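Local atomic coordinates of NreA protein (Staphylococcus carnosus subsp. carnosus, PDB entry 4IUK), a protein that probably acts as a GAF-domain nitrate receptor that works with a bacterial two-component system controlling nitrate and nitrite respiration. Residues 63-68 with 110-115. Residues are numbered along the deposited sequence; the frame is centred on the assembly and turned at random.
Sequences NINYRY and VLSEAL
Glu113 takes the backbone N-H of Ile64 with OE2. The bond is nearly straight, 2.9 Å from Ile64 N to Glu113 OE2 at 167°, and OE2 accepts with its syn lone pair. OE2 has a second partner in Arg138, which forms a salt bridge to it and probably favours the charged carboxylate. The bend at chi2 (-67°) turns the carboxylate toward the loop, and CG1 of Ile64 slides past it, 3.2 Å from Glu113 OE2. Farther along, Ile64 CD1 lies 3.6 Å from Glu113 O and comes loosely to the CB of Ala114.

Asn65 works with both ends of its amide. ND2 donates nearly along the C=O axis to the carbonyl oxygen of Ser112, 3.2 Å away, while OD1 accepts from Arg67 N in the carbonyl plane, which closes an Asx turn. Within this GAF domain, the contact joins the loop between strands 54-61 and 72-73 to the last turn of helix 108-113, after which Ala114, at positive phi, makes a Schellman motif.

One water links the two segments. It donates to Asn65 OD1 and to Glu113 OE1, the latter at 2.8 Å, accepts from Tyr68 N at 2.9 Å, and also bonds to Ser112 OG. Within the loop, Asn63 ND2 donates to Asn65 O at 2.6 Å, approaching from above the carbonyl plane, and that same oxygen lies at the edge of the Tyr68 ring.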
loop_
_atom_site.group_PDB
_atom_site.type_symbol
_atom_site.label_atom_id
_atom_site.label_comp_id
_atom_site.label_asym_id
_atom_site.label_seq_id
_atom_site.Cartn_x
_atom_site.Cartn_y
_atom_site.Cartn_z
ATOM N N ASN A 63 0.100 12.428 -1.936
ATOM C CA ASN A 63 1.409 12.246 -2.565
ATOM C C ASN A 63 2.172 13.564 -2.695
ATOM O O ASN A 63 1.575 14.616 -2.908
ATOM C CB ASN A 63 1.253 11.600 -3.947
ATOM C CG ASN A 63 0.369 12.420 -4.882
ATOM O OD1 ASN A 63 -0.840 12.535 -4.670
ATOM N ND2 ASN A 63 0.970 12.988 -5.924
ATOM N N ILE A 64 3.493 13.506 -2.568
ATOM C CA ILE A 64 4.304 14.711 -2.688
ATOM C C ILE A 64 4.750 15.003 -4.128
ATOM O O ILE A 64 5.070 16.139 -4.464
ATOM C CB ILE A 64 5.503 14.709 -1.708
ATOM C CG1 ILE A 64 6.346 13.447 -1.872
ATOM C CG2 ILE A 64 5.006 14.810 -0.278
ATOM C CD1 ILE A 64 7.540 13.389 -0.937
ATOM N N ASN A 65 4.755 13.978 -4.973
ATOM C CA ASN A 65 5.036 14.148 -6.400
ATOM C C ASN A 65 4.280 13.116 -7.239
ATOM O O ASN A 65 3.427 12.398 -6.720
ATOM C CB ASN A 65 6.537 14.059 -6.677
ATOM C CG ASN A 65 7.151 12.801 -6.116
ATOM O OD1 ASN A 65 6.898 11.704 -6.607
ATOM N ND2 ASN A 65 7.968 12.953 -5.082
ATOM N N TYR A 66 4.593 13.032 -8.527
ATOM C CA TYR A 66 3.872 12.112 -9.400
ATOM C C TYR A 66 4.706 10.930 -9.887
ATOM O O TYR A 66 4.292 10.202 -10.786
ATOM C CB TYR A 66 3.250 12.863 -10.577
ATOM C CG TYR A 66 2.107 13.752 -10.153
ATOM C CD1 TYR A 66 0.888 13.207 -9.765
ATOM C CD2 TYR A 66 2.246 15.133 -10.130
ATOM C CE1 TYR A 66 -0.159 14.013 -9.370
ATOM C CE2 TYR A 66 1.205 15.946 -9.740
ATOM C CZ TYR A 66 0.005 15.382 -9.359
ATOM O OH TYR A 66 -1.038 16.189 -8.963
ATOM N N ARG A 67 5.865 10.731 -9.269
ATOM C CA ARG A 67 6.781 9.664 -9.661
ATOM C C ARG A 67 6.184 8.260 -9.494
ATOM O O ARG A 67 6.553 7.333 -10.219
ATOM C CB ARG A 67 8.088 9.789 -8.874
ATOM C CG ARG A 67 9.343 9.715 -9.727
ATOM C CD ARG A 67 10.378 10.740 -9.277
ATOM N NE ARG A 67 10.760 10.573 -7.876
ATOM C CZ ARG A 67 11.409 11.492 -7.161
ATOM N NH1 ARG A 67 11.746 12.653 -7.714
ATOM N NH2 ARG A 67 11.714 11.253 -5.890
ATOM N N TYR A 68 5.261 8.108 -8.545
ATOM C CA TYR A 68 4.627 6.817 -8.276
ATOM C C TYR A 68 3.844 6.316 -9.487
ATOM O O TYR A 68 3.653 5.112 -9.653
ATOM C CB TYR A 68 3.680 6.916 -7.077
ATOM C CG TYR A 68 2.427 7.696 -7.397
ATOM C CD1 TYR A 68 2.419 9.082 -7.332
ATOM C CD2 TYR A 68 1.261 7.048 -7.800
ATOM C CE1 TYR A 68 1.291 9.799 -7.644
ATOM C CE2 TYR A 68 0.125 7.760 -8.114
ATOM C CZ TYR A 68 0.147 9.136 -8.030
ATOM O OH TYR A 68 -0.978 9.864 -8.338
ATOM N N VAL A 110 8.295 3.734 -1.537
ATOM C CA VAL A 110 8.850 4.164 -0.262
ATOM C C VAL A 110 9.878 5.266 -0.505
ATOM O O VAL A 110 9.856 6.312 0.154
ATOM C CB VAL A 110 9.505 2.981 0.480
ATOM C CG1 VAL A 110 10.251 3.459 1.725
ATOM C CG2 VAL A 110 8.462 1.944 0.841
ATOM N N LEU A 111 10.770 5.033 -1.464
ATOM C CA LEU A 111 11.757 6.039 -1.844
ATOM C C LEU A 111 11.075 7.246 -2.475
ATOM O O LEU A 111 11.344 8.393 -2.114
ATOM C CB LEU A 111 12.758 5.457 -2.835
ATOM C CG LEU A 111 13.673 4.349 -2.323
ATOM C CD1 LEU A 111 14.558 3.834 -3.454
ATOM C CD2 LEU A 111 14.505 4.848 -1.157
ATOM N N SER A 112 10.187 6.968 -3.420
ATOM C CA SER A 112 9.492 8.000 -4.183
ATOM C C SER A 112 8.683 8.964 -3.305
ATOM O O SER A 112 8.598 10.159 -3.593
ATOM C CB SER A 112 8.597 7.340 -5.243
ATOM O OG SER A 112 7.362 8.018 -5.394
ATOM N N GLU A 113 8.100 8.442 -2.233
ATOM C CA GLU A 113 7.241 9.248 -1.375
ATOM C C GLU A 113 7.876 9.599 -0.029
ATOM O O GLU A 113 7.245 10.258 0.796
ATOM C CB GLU A 113 5.892 8.557 -1.166
ATOM C CG GLU A 113 4.977 8.618 -2.371
ATOM C CD GLU A 113 4.497 10.033 -2.666
ATOM O OE1 GLU A 113 4.123 10.311 -3.826
ATOM O OE2 GLU A 113 4.491 10.869 -1.736
ATOM N N ALA A 114 9.115 9.155 0.179
ATOM C CA ALA A 114 9.886 9.475 1.382
ATOM C C ALA A 114 9.215 9.008 2.670
ATOM O O ALA A 114 9.165 9.753 3.651
ATOM C CB ALA A 114 10.173 10.970 1.453
ATOM N N LEU A 115 8.701 7.783 2.666
ATOM C CA LEU A 115 7.988 7.251 3.822
ATOM C C LEU A 115 8.932 6.878 4.963
ATOM O O LEU A 115 9.926 6.189 4.745
ATOM C CB LEU A 115 7.151 6.037 3.418
ATOM C CG LEU A 115 6.095 6.289 2.337
ATOM C CD1 LEU A 115 5.228 5.052 2.129
ATOM C CD2 LEU A 115 5.243 7.507 2.665
HETATM O O HOH W 1 5.641 9.634 -6.118
#